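Local coordinates for protein possible glutathione S-transferase (Rhodopseudomonas palustris, PDB 3M8N) that probably acts as a glutathione transferase, joining glutathione to electrophilic compounds, and belongs to the glutathione S-transferase superfamily, at residues Y7-S12 against D35-E40; A23-P28 against T80-D85; P56-A61 against L73-V78; H170-D173 against D178-T181. One frame throughout, in Å; residues are numbered along the deposited sequence.

Contact 1 of 4, residues Y7-S12 against D35-E40; sequences YSMQRS and DILRGE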
# COMPACT_ATOMS: atom_id res chain seq x y z
N TYR A 7 19.43 -2.43 0.80
CA TYR A 7 19.65 -1.88 2.11
C TYR A 7 18.52 -2.38 2.97
O TYR A 7 17.35 -2.19 2.64
CB TYR A 7 19.67 -0.36 2.07
CG TYR A 7 20.80 0.23 1.22
CD1 TYR A 7 21.95 0.72 1.81
CD2 TYR A 7 20.68 0.31 -0.18
CE1 TYR A 7 22.96 1.27 1.04
CE2 TYR A 7 21.66 0.85 -0.95
CZ TYR A 7 22.80 1.32 -0.35
OH TYR A 7 23.78 1.85 -1.15
N SER A 8 18.90 -3.05 4.05
CA SER A 8 17.99 -3.92 4.78
C SER A 8 18.23 -3.88 6.27
O SER A 8 19.32 -3.81 6.71
CB SER A 8 18.12 -5.38 4.25
OG SER A 8 17.41 -6.32 4.99
N MSE A 9 17.18 -3.91 7.04
CA MSE A 9 17.32 -4.19 8.42
C MSE A 9 16.87 -5.60 8.73
O MSE A 9 15.81 -6.03 8.37
CB MSE A 9 16.48 -3.19 9.19
CG MSE A 9 16.77 -3.18 10.65
SE MSE A 9 15.65 -1.85 11.55
CE MSE A 9 15.16 -2.93 13.08
N GLN A 10 17.71 -6.31 9.45
CA GLN A 10 17.54 -7.76 9.70
C GLN A 10 16.22 -8.07 10.43
O GLN A 10 15.47 -8.92 10.01
CB GLN A 10 18.80 -8.31 10.41
CG GLN A 10 18.89 -9.82 10.59
CD GLN A 10 18.96 -10.59 9.26
OE1 GLN A 10 19.57 -10.16 8.30
NE2 GLN A 10 18.29 -11.69 9.21
N ARG A 11 15.90 -7.29 11.45
CA ARG A 11 14.72 -7.56 12.28
C ARG A 11 13.53 -6.70 11.88
O ARG A 11 12.50 -6.76 12.52
CB ARG A 11 15.05 -7.39 13.79
CG ARG A 11 16.01 -8.50 14.39
CD ARG A 11 16.40 -8.28 15.88
NE ARG A 11 15.19 -8.20 16.71
CZ ARG A 11 14.75 -9.15 17.55
NH1 ARG A 11 15.45 -10.28 17.72
NH2 ARG A 11 13.61 -8.95 18.23
N SER A 12 13.65 -5.93 10.81
CA SER A 12 12.51 -5.23 10.26
C SER A 12 11.57 -6.11 9.40
O SER A 12 12.04 -6.82 8.49
CB SER A 12 13.06 -4.12 9.41
OG SER A 12 12.07 -3.63 8.61
N ASP A 35 20.77 -0.19 10.41
CA ASP A 35 20.02 -0.27 11.66
C ASP A 35 19.19 0.98 12.09
O ASP A 35 19.71 1.90 12.72
CB ASP A 35 20.91 -0.75 12.79
CG ASP A 35 20.14 -1.07 14.03
OD1 ASP A 35 18.90 -0.95 14.00
OD2 ASP A 35 20.76 -1.42 15.03
N ILE A 36 17.90 0.95 11.79
CA ILE A 36 16.94 2.03 12.11
C ILE A 36 17.07 2.55 13.53
O ILE A 36 17.01 3.75 13.77
CB ILE A 36 15.48 1.56 11.82
CG1 ILE A 36 15.28 1.47 10.31
CG2 ILE A 36 14.45 2.45 12.43
CD1 ILE A 36 16.40 2.10 9.49
N LEU A 37 17.26 1.61 14.44
CA LEU A 37 17.26 1.88 15.85
C LEU A 37 18.51 2.58 16.28
O LEU A 37 18.52 3.17 17.31
CB LEU A 37 17.09 0.59 16.67
CG LEU A 37 15.82 -0.22 16.48
CD1 LEU A 37 15.96 -1.46 17.31
CD2 LEU A 37 14.58 0.57 16.88
N ARG A 38 19.55 2.55 15.47
CA ARG A 38 20.71 3.36 15.76
C ARG A 38 20.85 4.62 14.86
O ARG A 38 21.95 5.18 14.68
CB ARG A 38 21.94 2.48 15.71
CG ARG A 38 21.85 1.33 16.62
CD ARG A 38 22.77 0.24 16.10
NE ARG A 38 24.07 0.26 16.76
CZ ARG A 38 24.39 -0.46 17.85
NH1 ARG A 38 23.49 -1.29 18.42
NH2 ARG A 38 25.61 -0.33 18.37
N GLY A 39 19.72 5.03 14.28
CA GLY A 39 19.62 6.25 13.47
C GLY A 39 20.33 6.19 12.14
O GLY A 39 20.56 7.22 11.54
N GLU A 40 20.63 4.99 11.68
CA GLU A 40 21.54 4.77 10.59
C GLU A 40 20.93 5.07 9.25
O GLU A 40 21.67 5.26 8.27
CB GLU A 40 22.01 3.34 10.59
CG GLU A 40 22.88 3.00 11.74
CD GLU A 40 23.55 1.63 11.61
OE1 GLU A 40 23.19 0.87 10.68
OE2 GLU A 40 24.43 1.31 12.45

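Contact 2 of 4, residues A23-P28 against T80-D85; sequences ALLDAP and TSLAPD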
# COMPACT_ATOMS: atom_id res chain seq x y z
N ALA A 23 14.72 -14.66 -1.84
CA ALA A 23 15.01 -16.07 -1.60
C ALA A 23 14.11 -16.90 -2.47
O ALA A 23 14.60 -17.81 -3.11
CB ALA A 23 14.80 -16.43 -0.18
N LEU A 24 12.82 -16.58 -2.52
CA LEU A 24 11.89 -17.42 -3.26
C LEU A 24 12.14 -17.39 -4.76
O LEU A 24 11.95 -18.38 -5.41
CB LEU A 24 10.45 -17.09 -2.94
CG LEU A 24 10.06 -17.30 -1.51
CD1 LEU A 24 8.66 -16.82 -1.37
CD2 LEU A 24 10.12 -18.71 -1.22
N LEU A 25 12.58 -16.25 -5.26
CA LEU A 25 12.93 -16.02 -6.65
C LEU A 25 14.32 -16.55 -6.99
O LEU A 25 14.75 -16.57 -8.14
CB LEU A 25 12.87 -14.52 -7.00
CG LEU A 25 11.46 -13.99 -6.97
CD1 LEU A 25 11.45 -12.51 -7.27
CD2 LEU A 25 10.63 -14.76 -7.92
N ASP A 26 15.01 -16.98 -5.96
CA ASP A 26 16.36 -17.35 -6.05
C ASP A 26 17.16 -16.24 -6.70
O ASP A 26 18.02 -16.49 -7.51
CB ASP A 26 16.47 -18.68 -6.80
CG ASP A 26 17.86 -19.26 -6.72
OD1 ASP A 26 18.57 -18.97 -5.73
OD2 ASP A 26 18.23 -19.98 -7.69
N ALA A 27 16.93 -14.99 -6.32
CA ALA A 27 17.58 -13.88 -7.00
C ALA A 27 18.85 -13.50 -6.27
O ALA A 27 18.83 -13.31 -5.07
CB ALA A 27 16.63 -12.73 -7.07
N PRO A 28 19.97 -13.37 -7.01
CA PRO A 28 21.24 -12.96 -6.43
C PRO A 28 21.33 -11.45 -6.11
O PRO A 28 21.02 -10.58 -6.95
CB PRO A 28 22.23 -13.34 -7.53
CG PRO A 28 21.44 -13.25 -8.76
CD PRO A 28 20.08 -13.64 -8.45
N THR A 80 7.65 -13.21 -13.27
CA THR A 80 8.11 -14.32 -12.46
C THR A 80 6.92 -15.12 -12.09
O THR A 80 5.81 -14.74 -12.39
CB THR A 80 8.83 -13.97 -11.18
OG1 THR A 80 7.90 -13.49 -10.23
CG2 THR A 80 9.96 -12.98 -11.39
N SER A 81 7.17 -16.27 -11.49
CA SER A 81 6.08 -17.13 -11.05
C SER A 81 5.30 -16.55 -9.86
O SER A 81 4.20 -16.97 -9.65
CB SER A 81 6.61 -18.50 -10.68
OG SER A 81 7.68 -18.37 -9.78
N LEU A 82 5.85 -15.56 -9.14
CA LEU A 82 5.08 -14.80 -8.14
C LEU A 82 4.13 -13.74 -8.62
O LEU A 82 3.44 -13.12 -7.78
CB LEU A 82 6.02 -14.14 -7.18
CG LEU A 82 6.91 -15.06 -6.40
CD1 LEU A 82 7.83 -14.17 -5.55
CD2 LEU A 82 6.05 -15.96 -5.51
N ALA A 83 4.10 -13.48 -9.93
CA ALA A 83 3.16 -12.58 -10.57
C ALA A 83 2.03 -13.35 -11.28
O ALA A 83 2.32 -14.21 -12.05
CB ALA A 83 3.90 -11.59 -11.55
N PRO A 84 0.74 -13.07 -11.02
CA PRO A 84 -0.29 -13.81 -11.77
C PRO A 84 -0.45 -13.35 -13.20
O PRO A 84 0.26 -12.47 -13.61
CB PRO A 84 -1.57 -13.52 -10.98
CG PRO A 84 -1.30 -12.35 -10.25
CD PRO A 84 0.15 -12.26 -9.95
N ASP A 85 -1.38 -13.91 -13.96
CA ASP A 85 -1.41 -13.68 -15.42
C ASP A 85 -2.36 -12.66 -15.87
O ASP A 85 -2.03 -11.85 -16.70
CB ASP A 85 -1.73 -14.94 -16.22
CG ASP A 85 -0.59 -15.95 -16.18
OD1 ASP A 85 0.59 -15.54 -16.15
OD2 ASP A 85 -0.86 -17.17 -16.14

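Contact 3 of 4, residues P56-A61 against L73-V78; sequences PLLETA and LWYLAV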
# COMPACT_ATOMS: atom_id res chain seq x y z
N PRO A 56 13.39 -1.04 3.69
CA PRO A 56 14.38 -1.40 2.69
C PRO A 56 14.44 -0.41 1.51
O PRO A 56 13.50 0.34 1.29
CB PRO A 56 13.91 -2.79 2.25
CG PRO A 56 12.41 -2.72 2.33
CD PRO A 56 12.15 -1.81 3.51
N LEU A 57 15.57 -0.42 0.82
CA LEU A 57 15.76 0.32 -0.40
C LEU A 57 16.44 -0.58 -1.37
O LEU A 57 17.41 -1.24 -1.03
CB LEU A 57 16.65 1.51 -0.12
CG LEU A 57 16.57 2.77 -0.98
CD1 LEU A 57 15.21 3.39 -0.92
CD2 LEU A 57 17.58 3.72 -0.41
N LEU A 58 15.90 -0.63 -2.58
CA LEU A 58 16.48 -1.42 -3.64
C LEU A 58 17.12 -0.54 -4.68
O LEU A 58 16.45 0.14 -5.39
CB LEU A 58 15.40 -2.25 -4.33
CG LEU A 58 15.81 -3.28 -5.35
CD1 LEU A 58 16.47 -4.33 -4.61
CD2 LEU A 58 14.60 -3.81 -6.13
N GLU A 59 18.45 -0.59 -4.79
CA GLU A 59 19.16 0.01 -5.94
C GLU A 59 18.97 -0.78 -7.18
O GLU A 59 19.45 -1.92 -7.28
CB GLU A 59 20.66 -0.05 -5.76
CG GLU A 59 21.31 1.10 -5.07
CD GLU A 59 22.75 1.35 -5.52
OE1 GLU A 59 22.94 1.59 -6.75
OE2 GLU A 59 23.65 1.34 -4.63
N THR A 60 18.30 -0.18 -8.14
CA THR A 60 18.32 -0.67 -9.50
C THR A 60 19.60 -0.33 -10.32
O THR A 60 20.65 -1.02 -10.31
CB THR A 60 17.25 0.02 -10.22
OG1 THR A 60 16.01 -0.23 -9.54
CG2 THR A 60 17.26 -0.48 -11.66
N ALA A 61 19.45 0.76 -11.06
CA ALA A 61 20.52 1.47 -11.75
C ALA A 61 21.52 2.00 -10.71
O ALA A 61 21.20 2.02 -9.53
CB ALA A 61 19.88 2.64 -12.54
N LEU A 73 8.50 -5.40 -3.95
CA LEU A 73 8.03 -6.73 -4.21
C LEU A 73 7.47 -6.80 -5.59
O LEU A 73 7.82 -7.71 -6.29
CB LEU A 73 6.96 -7.22 -3.18
CG LEU A 73 7.38 -7.55 -1.72
CD1 LEU A 73 6.22 -8.08 -0.88
CD2 LEU A 73 8.46 -8.49 -1.69
N TRP A 74 6.62 -5.86 -5.96
CA TRP A 74 6.05 -5.83 -7.29
C TRP A 74 7.12 -5.79 -8.40
O TRP A 74 7.01 -6.52 -9.38
CB TRP A 74 5.08 -4.66 -7.42
CG TRP A 74 4.43 -4.63 -8.77
CD1 TRP A 74 3.23 -5.18 -9.11
CD2 TRP A 74 4.95 -4.03 -9.96
NE1 TRP A 74 2.96 -4.96 -10.42
CE2 TRP A 74 3.99 -4.24 -10.98
CE3 TRP A 74 6.11 -3.27 -10.27
CZ2 TRP A 74 4.19 -3.76 -12.34
CZ3 TRP A 74 6.32 -2.79 -11.60
CH2 TRP A 74 5.35 -3.06 -12.63
N TYR A 75 8.11 -4.93 -8.22
CA TYR A 75 9.16 -4.76 -9.13
C TYR A 75 9.92 -6.07 -9.37
O TYR A 75 10.29 -6.41 -10.47
CB TYR A 75 10.13 -3.68 -8.65
CG TYR A 75 11.28 -3.46 -9.63
CD1 TYR A 75 11.07 -2.85 -10.88
CD2 TYR A 75 12.54 -3.93 -9.36
CE1 TYR A 75 12.12 -2.66 -11.79
CE2 TYR A 75 13.57 -3.76 -10.30
CZ TYR A 75 13.34 -3.10 -11.49
OH TYR A 75 14.32 -2.94 -12.39
N LEU A 76 10.19 -6.79 -8.31
CA LEU A 76 10.99 -7.98 -8.38
C LEU A 76 10.21 -9.12 -9.04
O LEU A 76 10.80 -9.99 -9.64
CB LEU A 76 11.49 -8.38 -7.00
CG LEU A 76 12.44 -7.49 -6.25
CD1 LEU A 76 12.47 -7.96 -4.79
CD2 LEU A 76 13.82 -7.59 -6.89
N ALA A 77 8.89 -9.07 -8.98
CA ALA A 77 8.05 -10.16 -9.37
C ALA A 77 7.51 -10.13 -10.74
O ALA A 77 6.95 -11.09 -11.14
CB ALA A 77 6.90 -10.30 -8.40
N VAL A 78 7.63 -9.01 -11.46
CA VAL A 78 7.09 -8.91 -12.78
C VAL A 78 7.78 -10.01 -13.58
O VAL A 78 8.98 -10.21 -13.46
CB VAL A 78 7.45 -7.51 -13.37
CG1 VAL A 78 7.21 -7.45 -14.86
CG2 VAL A 78 6.73 -6.42 -12.67

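Contact 4 of 4, residues H170-D173 against D178-T181; sequences HVAD and DLST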
# COMPACT_ATOMS: atom_id res chain seq x y z
N HIS A 170 3.22 -13.10 10.48
CA HIS A 170 3.88 -14.22 11.05
C HIS A 170 4.48 -13.92 12.39
O HIS A 170 4.83 -14.84 13.13
CB HIS A 170 4.95 -14.77 10.10
CG HIS A 170 6.29 -14.16 10.27
ND1 HIS A 170 6.60 -12.90 9.82
CD2 HIS A 170 7.43 -14.64 10.82
CE1 HIS A 170 7.85 -12.61 10.11
NE2 HIS A 170 8.38 -13.66 10.71
N VAL A 171 4.61 -12.66 12.72
CA VAL A 171 5.10 -12.34 14.05
C VAL A 171 4.00 -11.89 15.02
O VAL A 171 4.30 -11.55 16.13
CB VAL A 171 6.18 -11.23 14.04
CG1 VAL A 171 7.46 -11.70 13.49
CG2 VAL A 171 5.71 -10.00 13.29
N ALA A 172 2.74 -11.90 14.60
CA ALA A 172 1.66 -11.36 15.41
C ALA A 172 1.54 -12.02 16.79
O ALA A 172 1.58 -11.31 17.76
CB ALA A 172 0.38 -11.43 14.69
N ASP A 173 1.43 -13.34 16.86
CA ASP A 173 1.42 -14.07 18.15
C ASP A 173 2.63 -13.79 19.06
O ASP A 173 2.59 -14.10 20.24
CB ASP A 173 1.20 -15.61 17.94
CG ASP A 173 2.44 -16.34 17.33
OD1 ASP A 173 2.30 -17.01 16.28
OD2 ASP A 173 3.57 -16.28 17.87
N ASP A 178 -3.29 -13.31 19.70
CA ASP A 178 -3.48 -14.71 20.00
C ASP A 178 -4.15 -15.22 18.77
O ASP A 178 -5.26 -14.81 18.44
CB ASP A 178 -4.32 -14.88 21.30
CG ASP A 178 -4.88 -16.32 21.53
OD1 ASP A 178 -4.39 -17.32 20.93
OD2 ASP A 178 -5.82 -16.43 22.36
N LEU A 179 -3.45 -16.12 18.10
CA LEU A 179 -3.89 -16.59 16.80
C LEU A 179 -4.68 -17.90 16.82
O LEU A 179 -5.04 -18.44 15.76
CB LEU A 179 -2.68 -16.63 15.87
CG LEU A 179 -2.53 -15.32 15.09
CD1 LEU A 179 -1.78 -14.29 15.94
CD2 LEU A 179 -1.79 -15.53 13.76
N SER A 180 -4.98 -18.39 18.03
CA SER A 180 -5.68 -19.67 18.18
C SER A 180 -7.07 -19.65 17.58
O SER A 180 -7.56 -20.63 17.12
CB SER A 180 -5.67 -20.11 19.64
OG SER A 180 -6.27 -19.15 20.47
N THR A 181 -7.65 -18.50 17.48
CA THR A 181 -8.99 -18.32 16.95
C THR A 181 -9.03 -18.20 15.38
O THR A 181 -10.10 -18.01 14.75
CB THR A 181 -9.57 -17.08 17.71
OG1 THR A 181 -10.33 -16.24 16.83
CG2 THR A 181 -8.34 -16.22 18.40

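Contact 1 of 4, residues Y7-S12 against D35-E40
M9, a selenomethionine, reaches from the loop after strand 4-8 onto I36 and L37. Its CB points toward the segment 35-40, and CG stands anti to the backbone N (chi1 -167°). CB and CG act as a spacer and carry SE out to the partner. SE does most of the touching. M9 SE lies 3.4 Å from I36 CB and 3.6 Å from I36 CG1. The two side chains meet at about a right angle, with SE against the root of the isoleucine. The chain then bends at chi3 (136°), and M9 CE ends 4.4 Å from L37 CG. L117 of helix 87-117 packs on both M9 and L37.

The turn under the tip is held by polar bonds. L37 N donates to D35 OD1 at 3.1 Å, from above the carboxylate plane, which makes an Asx turn. D35 N donates to E40 OE1 at 2.7 Å in an almost straight bond (171°). An alanine in place of D35 would probably leave L37 N without this acceptor and let the short 3-10 turn carrying I36 and L37 shift under M9. The contact joins two loops of the thioredoxin-like domain. Across it the touch is mostly apolar, from a selenoether chain to branched side chains, with D35 OD1 4.2 Å from M9 SE. The fit probably rests on shape, while these directional bonds lie within the partner loop.

Contact 2 of 4, residues A23-P28 against T80-D85
L25 meets T80 and L82 where helix 13-24 of the thioredoxin-like domain ends in a Schellman motif. D26 is the residue with positive phi there, and its N bonds back to A23 O at 3.0 Å. The other segment, 80-85, lies in the loop that runs from helix 69-77 to helix 87-117, and T80 to A83 form a type I beta turn.

The tight part is small and mostly apolar. One branch of L25 does the work: L25 CD2 is 3.7 Å from L82 CD1, and L25 CG is 3.9 Å from the same methyl. L25 CD2 also sits over T80, with T80 CB and T80 OG1 at 3.8 Å each and the methyl T80 CG2 at 4.0 Å. The two side chains meet at about a right angle. L76 of helix 69-77 packs on L25, and I163 of helix 160-169 packs on L82.

The loose side faces solvent. D26 and S81 are exposed. T80 stands between the two regimes. The same OG1 that touches L25 also bonds to A77 O at the end of helix 69-77. T80 OG1 takes a further weak, bent hydrogen bond from L82 N, 3.1 Å long with an angle of 133° at the hydrogen.

Contact 3 of 4, residues P56-A61 against L73-V78
L58 of strand 57-59 packs against Y75 and L76 of helix 69-77. This is the sheet-to-helix packing of a thioredoxin-like domain, and the strand follows the cis-proline P56 characteristic of that fold.

L58 and Y75 point their CB atoms toward each other's segment and cross at about a right angle. Both hold CG anti to the backbone N (chi1 -172° for L58, -179° for Y75), and this sends leucine and ring into the space between strand and helix. L58 CD2 comes to 3.8 Å from Y75 CD2, approaching the ring at a slant. L76 starts out along the helix flank, yet its branch swings in, and L76 CD2 lies 3.9 Å from L58 CD2. One methyl of L58 thus bridges two successive helix residues.

T60 lies further along, just past the strand, and slants across the outer end of the tyrosine. The second subunit covers this region. M88 of that subunit packs on both T60 and Y75, and R87 of that subunit makes a cation-pi contact with the Y75 ring and hydrogen-bonds Y75 O. Y75 therefore serves both the domain's own packing and the dimer interface. At its phenolic end, Y75 OH sits 3.9 Å from T60 CG2.

Contact 4 of 4, residues H170-D173 against D178-T181
Torsions of chi1 -92° and chi2 83° turn the side chain of L179 so that its CD1 methyl reaches A172 and D173. CD1 alone does the touching. L179 CD1 is 3.8 Å from A172 CB, 3.8 Å from D173 CB and 3.5 Å from the backbone atom D173 N. The methyl therefore rests in the notch between two neighbouring residues, against both side-chain roots and the peptide between them. A172 is backed by I108 of helix 87-117 and by F177, while N186 of helix 183-193 packs on L179. D173 is exposed, and it is met at CB and N, not at its carboxylate.

D178 OD1 accepts two bonds from S180, and both come from the same face of the carboxylate. S180 OG lies 2.7 Å from D178 OD1, on the syn side but tilted out of the plane. S180 N lies 3.1 Å from D178 OD1 with a fairly straight bond (162°), from above the plane. The hydroxyl gives a second grip on the oxygen, and the bond from S180 N makes the Asx turn, here in the loop between helices 160-169 and 183-193 of the all-helical C-terminal GST domain.

Overall arrangement
Contacts 1 and 3 share the sheet of the thioredoxin-like domain: strands 4-8 and 57-59 are neighbours, and Y7 N lies 3.0 Å from L57 O, a probable hydrogen bond. Contacts 2 and 3 also touch, at the end of helix 69-77, with centres about 12 Å apart. Contact 4 stands apart in the helical domain, its centre about 29 Å from that of contact 3. All four are mainly van der Waals contacts between the segments, with a few polar atoms among them. Polar bonds shape the loops, with Asx turns in contacts 1 and 4. Contact 4 is mostly buried, and contacts 1 to 3 are partly buried. Only contact 3 is touched by the second subunit.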